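Local atomic coordinates of DNA ligase (Archaeoglobus fulgidus, PDB entry 3GDE), a protein that probably seals nicks in double-stranded DNA during replication, recombination and repair, using ATP and magnesium to join a 3'-hydroxyl to a 5'-phosphate. Residues 223-228 with 272-277; 195-200 with 216-221; 254-259 with 315-320. All blocks are in the same frame, centred on the assembly; numbering follows the deposited sequence.

Contact 1: residues 223-228 with 272-277. With PO4 (phosphate ion), chain B.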
loop_
_atom_site.group_PDB
_atom_site.type_symbol
_atom_site.label_atom_id
_atom_site.label_comp_id
_atom_site.label_asym_id
_atom_site.label_seq_id
_atom_site.Cartn_x
_atom_site.Cartn_y
_atom_site.Cartn_z
ATOM N N HIS A 223 6.272 -13.522 11.644
ATOM C CA HIS A 223 6.996 -13.032 10.471
ATOM C C HIS A 223 6.105 -12.897 9.226
ATOM O O HIS A 223 6.552 -12.412 8.187
ATOM C CB HIS A 223 8.308 -13.810 10.220
ATOM C CG HIS A 223 9.239 -13.810 11.401
ATOM N ND1 HIS A 223 9.568 -14.955 12.096
ATOM C CD2 HIS A 223 9.879 -12.795 12.031
ATOM C CE1 HIS A 223 10.380 -14.647 13.092
ATOM N NE2 HIS A 223 10.588 -13.343 13.072
ATOM N N ILE A 224 4.841 -13.293 9.348
ATOM C CA ILE A 224 3.848 -12.946 8.332
ATOM C C ILE A 224 2.934 -11.845 8.873
ATOM O O ILE A 224 2.206 -12.056 9.849
ATOM C CB ILE A 224 3.073 -14.185 7.790
ATOM C CG1 ILE A 224 4.029 -15.052 6.960
ATOM C CG2 ILE A 224 1.869 -13.753 6.935
ATOM C CD1 ILE A 224 3.521 -16.427 6.645
ATOM N N PRO A 225 2.983 -10.661 8.239
ATOM C CA PRO A 225 2.311 -9.483 8.771
ATOM C C PRO A 225 0.809 -9.618 8.734
ATOM O O PRO A 225 0.247 -10.207 7.807
ATOM C CB PRO A 225 2.762 -8.361 7.827
ATOM C CG PRO A 225 3.065 -9.068 6.549
ATOM C CD PRO A 225 3.669 -10.369 6.967
ATOM N N VAL A 226 0.176 -9.077 9.762
ATOM C CA VAL A 226 -1.264 -8.986 9.805
ATOM C C VAL A 226 -1.704 -7.528 9.664
ATOM O O VAL A 226 -1.038 -6.602 10.152
ATOM C CB VAL A 226 -1.893 -9.793 11.000
ATOM C CG1 VAL A 226 -0.825 -10.506 11.845
ATOM C CG2 VAL A 226 -2.880 -8.962 11.843
ATOM N N ARG A 227 -2.795 -7.331 8.932
ATOM C CA ARG A 227 -3.317 -6.000 8.685
ATOM C C ARG A 227 -3.695 -5.372 10.014
ATOM O O ARG A 227 -4.424 -5.973 10.806
ATOM C CB ARG A 227 -4.527 -6.069 7.768
ATOM C CG ARG A 227 -4.616 -4.915 6.826
ATOM C CD ARG A 227 -3.570 -5.019 5.738
ATOM N NE ARG A 227 -4.118 -5.549 4.493
ATOM C CZ ARG A 227 -4.797 -4.823 3.612
ATOM N NH1 ARG A 227 -5.029 -3.537 3.839
ATOM N NH2 ARG A 227 -5.259 -5.384 2.508
ATOM N N MET A 228 -3.177 -4.180 10.273
ATOM C CA MET A 228 -3.401 -3.539 11.565
ATOM C C MET A 228 -4.860 -3.132 11.772
ATOM O O MET A 228 -5.556 -2.757 10.823
ATOM C CB MET A 228 -2.483 -2.328 11.725
ATOM C CG MET A 228 -1.014 -2.685 11.734
ATOM S SD MET A 228 -0.071 -1.231 11.324
ATOM C CE MET A 228 1.607 -1.832 11.564
ATOM N N ARG A 272 3.279 0.665 8.804
ATOM C CA ARG A 272 1.823 0.830 8.708
ATOM C C ARG A 272 1.279 0.215 7.423
ATOM O O ARG A 272 0.217 -0.400 7.438
ATOM C CB ARG A 272 1.463 2.331 8.851
ATOM C CG ARG A 272 0.123 2.850 8.311
ATOM C CD ARG A 272 -1.128 2.412 9.075
ATOM N NE ARG A 272 -1.815 1.440 8.245
ATOM C CZ ARG A 272 -2.943 1.633 7.571
ATOM N NH1 ARG A 272 -3.630 2.765 7.647
ATOM N NH2 ARG A 272 -3.400 0.638 6.835
ATOM N N ARG A 273 2.026 0.369 6.328
ATOM C CA ARG A 273 1.632 -0.188 5.023
ATOM C C ARG A 273 2.288 -1.550 4.785
ATOM O O ARG A 273 2.277 -2.086 3.665
ATOM C CB ARG A 273 1.952 0.768 3.857
ATOM C CG ARG A 273 1.996 2.283 4.146
ATOM C CD ARG A 273 0.801 2.887 4.905
ATOM N NE ARG A 273 -0.516 2.717 4.288
ATOM C CZ ARG A 273 -1.580 3.485 4.556
ATOM N NH1 ARG A 273 -1.492 4.495 5.418
ATOM N NH2 ARG A 273 -2.746 3.246 3.964
ATOM N N LEU A 274 2.848 -2.095 5.866
ATOM C CA LEU A 274 3.478 -3.402 5.897
ATOM C C LEU A 274 4.680 -3.538 4.958
ATOM O O LEU A 274 4.847 -4.570 4.324
ATOM C CB LEU A 274 2.454 -4.534 5.680
ATOM C CG LEU A 274 1.238 -4.590 6.610
ATOM C CD1 LEU A 274 0.333 -5.726 6.195
ATOM C CD2 LEU A 274 1.631 -4.735 8.072
ATOM N N GLU A 275 5.505 -2.496 4.879
ATOM C CA GLU A 275 6.833 -2.607 4.287
ATOM C C GLU A 275 7.737 -3.224 5.343
ATOM O O GLU A 275 7.650 -2.858 6.521
ATOM C CB GLU A 275 7.387 -1.231 3.888
ATOM C CG GLU A 275 8.728 -1.268 3.130
ATOM C CD GLU A 275 9.570 0.019 3.272
ATOM O OE1 GLU A 275 9.033 1.065 3.721
ATOM O OE2 GLU A 275 10.781 -0.015 2.924
ATOM N N ASN A 276 8.592 -4.157 4.921
ATOM C CA ASN A 276 9.617 -4.734 5.790
ATOM C C ASN A 276 10.718 -3.688 6.035
ATOM O O ASN A 276 11.504 -3.367 5.141
ATOM C CB ASN A 276 10.181 -6.025 5.171
ATOM C CG ASN A 276 10.988 -6.869 6.160
ATOM O OD1 ASN A 276 10.930 -8.102 6.128
ATOM N ND2 ASN A 276 11.749 -6.217 7.026
ATOM N N VAL A 277 10.744 -3.141 7.245
ATOM C CA VAL A 277 11.679 -2.063 7.593
ATOM C C VAL A 277 12.708 -2.544 8.631
ATOM O O VAL A 277 13.374 -1.741 9.284
ATOM C CB VAL A 277 10.925 -0.780 8.113
ATOM C CG1 VAL A 277 10.119 -0.109 7.002
ATOM C CG2 VAL A 277 10.022 -1.104 9.314
HETATM P P PO4 B . -4.443 5.555 9.734
HETATM O O1 PO4 B . -3.219 4.785 10.190
HETATM O O2 PO4 B . -5.492 5.406 10.804
HETATM O O3 PO4 B . -4.123 7.023 9.562
HETATM O O4 PO4 B . -4.929 4.980 8.433
HETATM O O HOH W 1 -1.737 -2.444 8.046
#
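L274 and P225 meet where the linker entering the adenylation domain of this nucleotidyltransferase crosses the loop that follows strand 268-271. CD2 of L274 lies 3.8 Å from CB of P225 and packs near the backbone oxygen of V226. CD1 is 4.0 Å from CD of R227, whose chain crosses the leucine at about a right angle. M228 meets the loop two residues earlier: its SD sits 3.8 Å from CA of R272. A water joins the backbones there, accepting from M228 N and donating to R272 O.

R272 is a predicted ATP-binding residue. Its side chain sets out away from 223-228, but bends at chi2 (70°) and chi3 (-108°) bring its end nearer. A phosphate ion, probably from the crystallisation liquor, lies beside it; R414 and K420 also bind it, consistent with a pocket made for an anion. CZ of R273 lies over the centre of one face of the R272 guanidinium, 3.7 Å above its plane. Losing the guanidinium to an alanine here is likely to leave the ion with one cationic partner fewer. NH1 of R272 hydrogen-bonds weakly to O1 of the phosphate and lies 2.7 Å from its O4, at the guanidinium edge.

Contact 2: residues 195-200 with 216-221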
loop_
_atom_site.group_PDB
_atom_site.type_symbol
_atom_site.label_atom_id
_atom_site.label_comp_id
_atom_site.label_asym_id
_atom_site.label_seq_id
_atom_site.Cartn_x
_atom_site.Cartn_y
_atom_site.Cartn_z
ATOM N N MET A 195 -6.590 -10.623 5.671
ATOM C CA MET A 195 -6.092 -9.702 6.694
ATOM C C MET A 195 -4.971 -10.303 7.565
ATOM O O MET A 195 -4.141 -9.567 8.101
ATOM C CB MET A 195 -7.245 -9.161 7.551
ATOM C CG MET A 195 -8.297 -8.336 6.790
ATOM S SD MET A 195 -7.641 -6.938 5.841
ATOM C CE MET A 195 -9.087 -6.421 4.930
ATOM N N ILE A 196 -4.926 -11.628 7.698
ATOM C CA ILE A 196 -3.865 -12.254 8.503
ATOM C C ILE A 196 -2.721 -12.880 7.693
ATOM O O ILE A 196 -1.711 -13.282 8.269
ATOM C CB ILE A 196 -4.395 -13.282 9.540
ATOM C CG1 ILE A 196 -5.048 -14.475 8.848
ATOM C CG2 ILE A 196 -5.329 -12.618 10.565
ATOM C CD1 ILE A 196 -5.030 -15.728 9.687
ATOM N N THR A 197 -2.876 -12.961 6.371
ATOM C CA THR A 197 -1.821 -13.511 5.498
ATOM C C THR A 197 -1.227 -12.464 4.582
ATOM O O THR A 197 -0.062 -12.572 4.204
ATOM C CB THR A 197 -2.317 -14.679 4.610
ATOM O OG1 THR A 197 -3.356 -14.217 3.738
ATOM C CG2 THR A 197 -2.825 -15.832 5.459
ATOM N N ASN A 198 -2.042 -11.473 4.213
ATOM C CA ASN A 198 -1.671 -10.427 3.255
ATOM C C ASN A 198 -1.109 -10.943 1.916
ATOM O O ASN A 198 -0.221 -10.327 1.294
ATOM C CB ASN A 198 -0.750 -9.399 3.927
ATOM C CG ASN A 198 -1.502 -8.513 4.897
ATOM O OD1 ASN A 198 -2.186 -7.576 4.483
ATOM N ND2 ASN A 198 -1.407 -8.820 6.188
ATOM N N ASP A 199 -1.657 -12.076 1.481
ATOM C CA ASP A 199 -1.363 -12.659 0.187
ATOM C C ASP A 199 -2.647 -13.281 -0.359
ATOM O O ASP A 199 -3.027 -14.382 0.051
ATOM C CB ASP A 199 -0.259 -13.718 0.324
ATOM C CG ASP A 199 0.252 -14.230 -1.025
ATOM O OD1 ASP A 199 -0.459 -14.123 -2.053
ATOM O OD2 ASP A 199 1.379 -14.758 -1.053
ATOM N N LEU A 200 -3.309 -12.573 -1.279
ATOM C CA LEU A 200 -4.554 -13.042 -1.886
ATOM C C LEU A 200 -4.382 -14.302 -2.712
ATOM O O LEU A 200 -5.316 -15.088 -2.853
ATOM C CB LEU A 200 -5.202 -11.952 -2.749
ATOM C CG LEU A 200 -6.477 -11.298 -2.223
ATOM C CD1 LEU A 200 -7.194 -10.562 -3.350
ATOM C CD2 LEU A 200 -7.431 -12.308 -1.557
ATOM N N ARG A 216 -11.150 -20.625 7.398
ATOM C CA ARG A 216 -11.420 -20.328 8.808
ATOM C C ARG A 216 -10.283 -20.803 9.692
ATOM O O ARG A 216 -9.994 -20.191 10.708
ATOM C CB ARG A 216 -12.713 -20.992 9.270
ATOM C CG ARG A 216 -13.985 -20.327 8.805
ATOM C CD ARG A 216 -15.161 -21.240 9.128
ATOM N NE ARG A 216 -16.446 -20.682 8.711
ATOM C CZ ARG A 216 -17.295 -20.046 9.519
ATOM N NH1 ARG A 216 -17.013 -19.869 10.810
ATOM N NH2 ARG A 216 -18.440 -19.580 9.032
ATOM N N LYS A 217 -9.641 -21.889 9.272
ATOM C CA LYS A 217 -8.564 -22.548 10.005
ATOM C C LYS A 217 -7.214 -21.829 9.907
ATOM O O LYS A 217 -6.267 -22.189 10.614
ATOM C CB LYS A 217 -8.403 -23.976 9.476
ATOM C CG LYS A 217 -8.062 -25.026 10.527
ATOM C CD LYS A 217 -7.918 -26.423 9.896
ATOM C CE LYS A 217 -9.248 -26.947 9.347
ATOM N NZ LYS A 217 -9.065 -28.221 8.587
ATOM N N MET A 218 -7.112 -20.838 9.024
ATOM C CA MET A 218 -5.863 -20.079 8.884
ATOM C C MET A 218 -5.577 -19.218 10.122
ATOM O O MET A 218 -6.474 -18.573 10.678
ATOM C CB MET A 218 -5.857 -19.232 7.608
ATOM C CG MET A 218 -5.967 -20.052 6.332
ATOM S SD MET A 218 -5.727 -19.115 4.818
ATOM C CE MET A 218 -3.938 -19.049 4.737
ATOM N N LYS A 219 -4.322 -19.235 10.557
ATOM C CA LYS A 219 -3.902 -18.517 11.759
ATOM C C LYS A 219 -2.772 -17.537 11.464
ATOM O O LYS A 219 -2.088 -17.644 10.436
ATOM C CB LYS A 219 -3.437 -19.494 12.849
ATOM C CG LYS A 219 -4.486 -20.433 13.377
ATOM C CD LYS A 219 -3.815 -21.544 14.168
ATOM C CE LYS A 219 -4.799 -22.660 14.521
ATOM N NZ LYS A 219 -4.073 -23.833 15.106
ATOM N N ILE A 220 -2.591 -16.584 12.376
ATOM C CA ILE A 220 -1.429 -15.706 12.378
ATOM C C ILE A 220 -0.184 -16.555 12.622
ATOM O O ILE A 220 -0.163 -17.389 13.521
ATOM C CB ILE A 220 -1.535 -14.620 13.493
ATOM C CG1 ILE A 220 -2.769 -13.736 13.277
ATOM C CG2 ILE A 220 -0.255 -13.792 13.571
ATOM C CD1 ILE A 220 -3.162 -12.898 14.478
ATOM N N GLU A 221 0.837 -16.351 11.798
ATOM C CA GLU A 221 2.140 -16.933 12.049
ATOM C C GLU A 221 3.204 -15.843 12.097
ATOM O O GLU A 221 3.131 -14.851 11.354
ATOM C CB GLU A 221 2.476 -18.062 11.050
ATOM C CG GLU A 221 2.291 -17.745 9.583
ATOM C CD GLU A 221 2.265 -19.003 8.698
ATOM O OE1 GLU A 221 1.181 -19.626 8.560
ATOM O OE2 GLU A 221 3.328 -19.358 8.129
HETATM O O HOH W 2 0.124 -13.975 9.953
HETATM O O HOH W 3 -0.562 -16.342 8.282
#
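I196 and I220 bring the two backbones closest, with their CA atoms 5.7 Å apart. The segment 195-200 runs off the last, poorly hydrogen-bonded turn of helix 187-197. N198 then takes a positive phi of 52°, and the chain turns directly into the next helix. The segment 216-221 runs off the far end of that helix as an irregular chain. No direct hydrogen bond joins the two segments, but water lies between them. One water lies 2.6 Å from I196 O, where it can donate, and accepts from E221 N. A second lies between I196 O and K219 O, nearer the latter.

N198 and D199 form a tight turn between two successive helices, at the C-terminal end of the helical N-terminal DNA-binding domain of the ligase. D199 is the N-cap of helix 200-216; its OD1 accepts from R202 N. The run after that helix folds back over the end of helix 187-197 on its way to the adenylation domain.

I196 carries most of the side-chain contact. With CG1 between the backbone N and the carbonyl carbon (chi1 64°) and CD1 extended beyond it (chi2 155°), CD1 reaches the main chain of the other segment. That methyl is 3.3 Å from M218 O and also packs on the carbonyl carbon of K219. CG2 of I196 meets CG1 of I220 at 3.9 Å, the two side chains crossing at about a right angle. T197 turns its OG1 back to A193 O in its own helix. Its CG2 is left to press on M218 CE, a tight 3.5 Å contact.

Contact 3: residues 254-259 with 315-320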
loop_
_atom_site.group_PDB
_atom_site.type_symbol
_atom_site.label_atom_id
_atom_site.label_comp_id
_atom_site.label_asym_id
_atom_site.label_seq_id
_atom_site.Cartn_x
_atom_site.Cartn_y
_atom_site.Cartn_z
ATOM N N ASP A 254 3.015 11.083 18.112
ATOM C CA ASP A 254 3.544 11.577 16.851
ATOM C C ASP A 254 4.686 10.641 16.462
ATOM O O ASP A 254 5.839 10.827 16.879
ATOM C CB ASP A 254 4.034 13.024 16.987
ATOM C CG ASP A 254 4.565 13.598 15.671
ATOM O OD1 ASP A 254 4.679 12.848 14.678
ATOM O OD2 ASP A 254 4.871 14.808 15.625
ATOM N N GLY A 255 4.347 9.614 15.690
ATOM C CA GLY A 255 5.326 8.634 15.241
ATOM C C GLY A 255 4.805 7.767 14.112
ATOM O O GLY A 255 3.819 8.118 13.461
ATOM N N SER A 256 5.484 6.643 13.870
ATOM C CA SER A 256 5.076 5.708 12.831
ATOM C C SER A 256 4.690 4.365 13.418
ATOM O O SER A 256 5.456 3.761 14.150
ATOM C CB SER A 256 6.168 5.524 11.788
ATOM O OG SER A 256 6.546 6.771 11.251
ATOM N N ARG A 257 3.501 3.899 13.065
ATOM C CA ARG A 257 3.035 2.608 13.516
ATOM C C ARG A 257 3.854 1.452 12.915
ATOM O O ARG A 257 4.235 1.473 11.741
ATOM C CB ARG A 257 1.560 2.446 13.214
ATOM C CG ARG A 257 0.920 1.388 14.070
ATOM C CD ARG A 257 -0.572 1.508 14.071
ATOM N NE ARG A 257 -1.182 0.304 14.605
ATOM C CZ ARG A 257 -2.484 0.048 14.556
ATOM N NH1 ARG A 257 -3.318 0.921 13.988
ATOM N NH2 ARG A 257 -2.951 -1.087 15.061
ATOM N N VAL A 258 4.153 0.470 13.749
ATOM C CA VAL A 258 4.871 -0.718 13.323
ATOM C C VAL A 258 4.288 -1.968 13.967
ATOM O O VAL A 258 3.525 -1.906 14.955
ATOM C CB VAL A 258 6.404 -0.668 13.642
ATOM C CG1 VAL A 258 7.076 0.466 12.907
ATOM C CG2 VAL A 258 6.665 -0.619 15.153
ATOM N N GLN A 259 4.658 -3.101 13.389
ATOM C CA GLN A 259 4.290 -4.393 13.926
ATOM C C GLN A 259 5.563 -5.242 14.040
ATOM O O GLN A 259 6.303 -5.415 13.074
ATOM C CB GLN A 259 3.245 -5.032 13.022
ATOM C CG GLN A 259 2.631 -6.283 13.566
ATOM C CD GLN A 259 1.627 -6.859 12.614
ATOM O OE1 GLN A 259 1.957 -7.714 11.796
ATOM N NE2 GLN A 259 0.397 -6.367 12.682
ATOM N N HIS A 315 10.720 12.157 10.515
ATOM C CA HIS A 315 12.060 11.748 10.919
ATOM C C HIS A 315 12.169 10.224 11.012
ATOM O O HIS A 315 13.167 9.651 10.575
ATOM C CB HIS A 315 12.456 12.410 12.245
ATOM C CG HIS A 315 12.779 13.866 12.121
ATOM N ND1 HIS A 315 13.835 14.453 12.782
ATOM C CD2 HIS A 315 12.185 14.857 11.412
ATOM C CE1 HIS A 315 13.876 15.742 12.489
ATOM N NE2 HIS A 315 12.885 16.013 11.660
ATOM N N VAL A 316 11.152 9.572 11.579
ATOM C CA VAL A 316 11.090 8.104 11.566
ATOM C C VAL A 316 11.026 7.592 10.117
ATOM O O VAL A 316 11.662 6.593 9.777
ATOM C CB VAL A 316 9.894 7.533 12.380
ATOM C CG1 VAL A 316 9.925 6.011 12.372
ATOM C CG2 VAL A 316 9.896 8.048 13.824
ATOM N N LEU A 317 10.274 8.293 9.267
ATOM C CA LEU A 317 10.152 7.911 7.864
ATOM C C LEU A 317 11.499 7.951 7.140
ATOM O O LEU A 317 11.769 7.085 6.314
ATOM C CB LEU A 317 9.094 8.760 7.129
ATOM C CG LEU A 317 7.625 8.631 7.565
ATOM C CD1 LEU A 317 6.728 9.541 6.724
ATOM C CD2 LEU A 317 7.112 7.168 7.541
ATOM N N ARG A 318 12.333 8.947 7.457
ATOM C CA ARG A 318 13.710 9.018 6.932
ATOM C C ARG A 318 14.553 7.802 7.295
ATOM O O ARG A 318 15.299 7.297 6.462
ATOM C CB ARG A 318 14.430 10.272 7.417
ATOM C CG ARG A 318 14.071 11.517 6.645
ATOM C CD ARG A 318 15.238 12.491 6.595
ATOM N NE ARG A 318 14.762 13.872 6.632
ATOM C CZ ARG A 318 14.643 14.593 7.744
ATOM N NH1 ARG A 318 14.984 14.076 8.920
ATOM N NH2 ARG A 318 14.193 15.843 7.681
ATOM N N ARG A 319 14.441 7.357 8.544
ATOM C CA ARG A 319 15.071 6.118 8.995
ATOM C C ARG A 319 14.583 4.951 8.147
ATOM O O ARG A 319 15.389 4.154 7.674
ATOM C CB ARG A 319 14.770 5.847 10.478
ATOM C CG ARG A 319 15.457 6.778 11.484
ATOM C CD ARG A 319 16.960 6.510 11.627
ATOM N NE ARG A 319 17.243 5.085 11.748
ATOM C CZ ARG A 319 17.436 4.437 12.888
ATOM N NH1 ARG A 319 17.410 5.078 14.044
ATOM N NH2 ARG A 319 17.670 3.135 12.864
ATOM N N PHE A 320 13.264 4.867 7.958
ATOM C CA PHE A 320 12.634 3.840 7.114
ATOM C C PHE A 320 13.178 3.845 5.683
ATOM O O PHE A 320 13.347 2.784 5.090
ATOM C CB PHE A 320 11.104 4.009 7.086
ATOM C CG PHE A 320 10.400 3.579 8.359
ATOM C CD1 PHE A 320 9.010 3.525 8.400
ATOM C CD2 PHE A 320 11.112 3.221 9.499
ATOM C CE1 PHE A 320 8.342 3.140 9.552
ATOM C CE2 PHE A 320 10.452 2.832 10.667
ATOM C CZ PHE A 320 9.061 2.794 10.693
#
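S256 is the first residue of 254-259 to pack on helix 313-321. It follows D254 and G255 in the KxDGxR sequence, the first conserved motif of the nucleotidyltransferases, which includes K252, the predicted adenylated lysine. The axis of strand 256-259 passes 9.7 Å from that of helix 315-320, at 46° to it. CB of S256 is directed toward the helix, and OG, anti to the carbonyl carbon (chi1 -55°), lies against it. This OG is 3.6 Å from CB of V316 and 3.8 Å from CD2 of L317. CB of S256 meets CE1 of the F320 ring at 3.9 Å.

R257, a predicted ATP-binding residue, points away from the helix. Its NH2 forms a salt bridge with D299, and its chain packs on F340. V258 faces the helix again, and its CG1 lies 3.8 Å from CZ of F320. V316 and F320 are four residues apart, and so lie on the same side of the helix. V302 of the neighbouring strand touches both V258 and V316. Van der Waals packing makes the contact, with no hydrogen bond between the segments. One strand face is committed to the helix; R257 is left on the other, consistent with its predicted ATP binding.

Overall arrangement
From the N terminus, contact 2 comes first. It closes a short loop that is all helix 200-216, and it is complete before the other two begin. Contact 1 opens just after it, at 223-228, and contact 3 opens at 254-259. Contact 1 then closes at 272-277 and contact 3 at 315-320, so these two cross. The linker 223-228 joins the contacts. P225 O hydrogen-bonds to N198 ND2 and R227 N to M195 O of contact 2, while V226 O hydrogen-bonds to Q259 NE2 of contact 3. Contacts 2 and 3 do not touch. Together they tie the helical N-terminal DNA-binding domain to the nucleotide-binding strands and a helix of the adenylation domain.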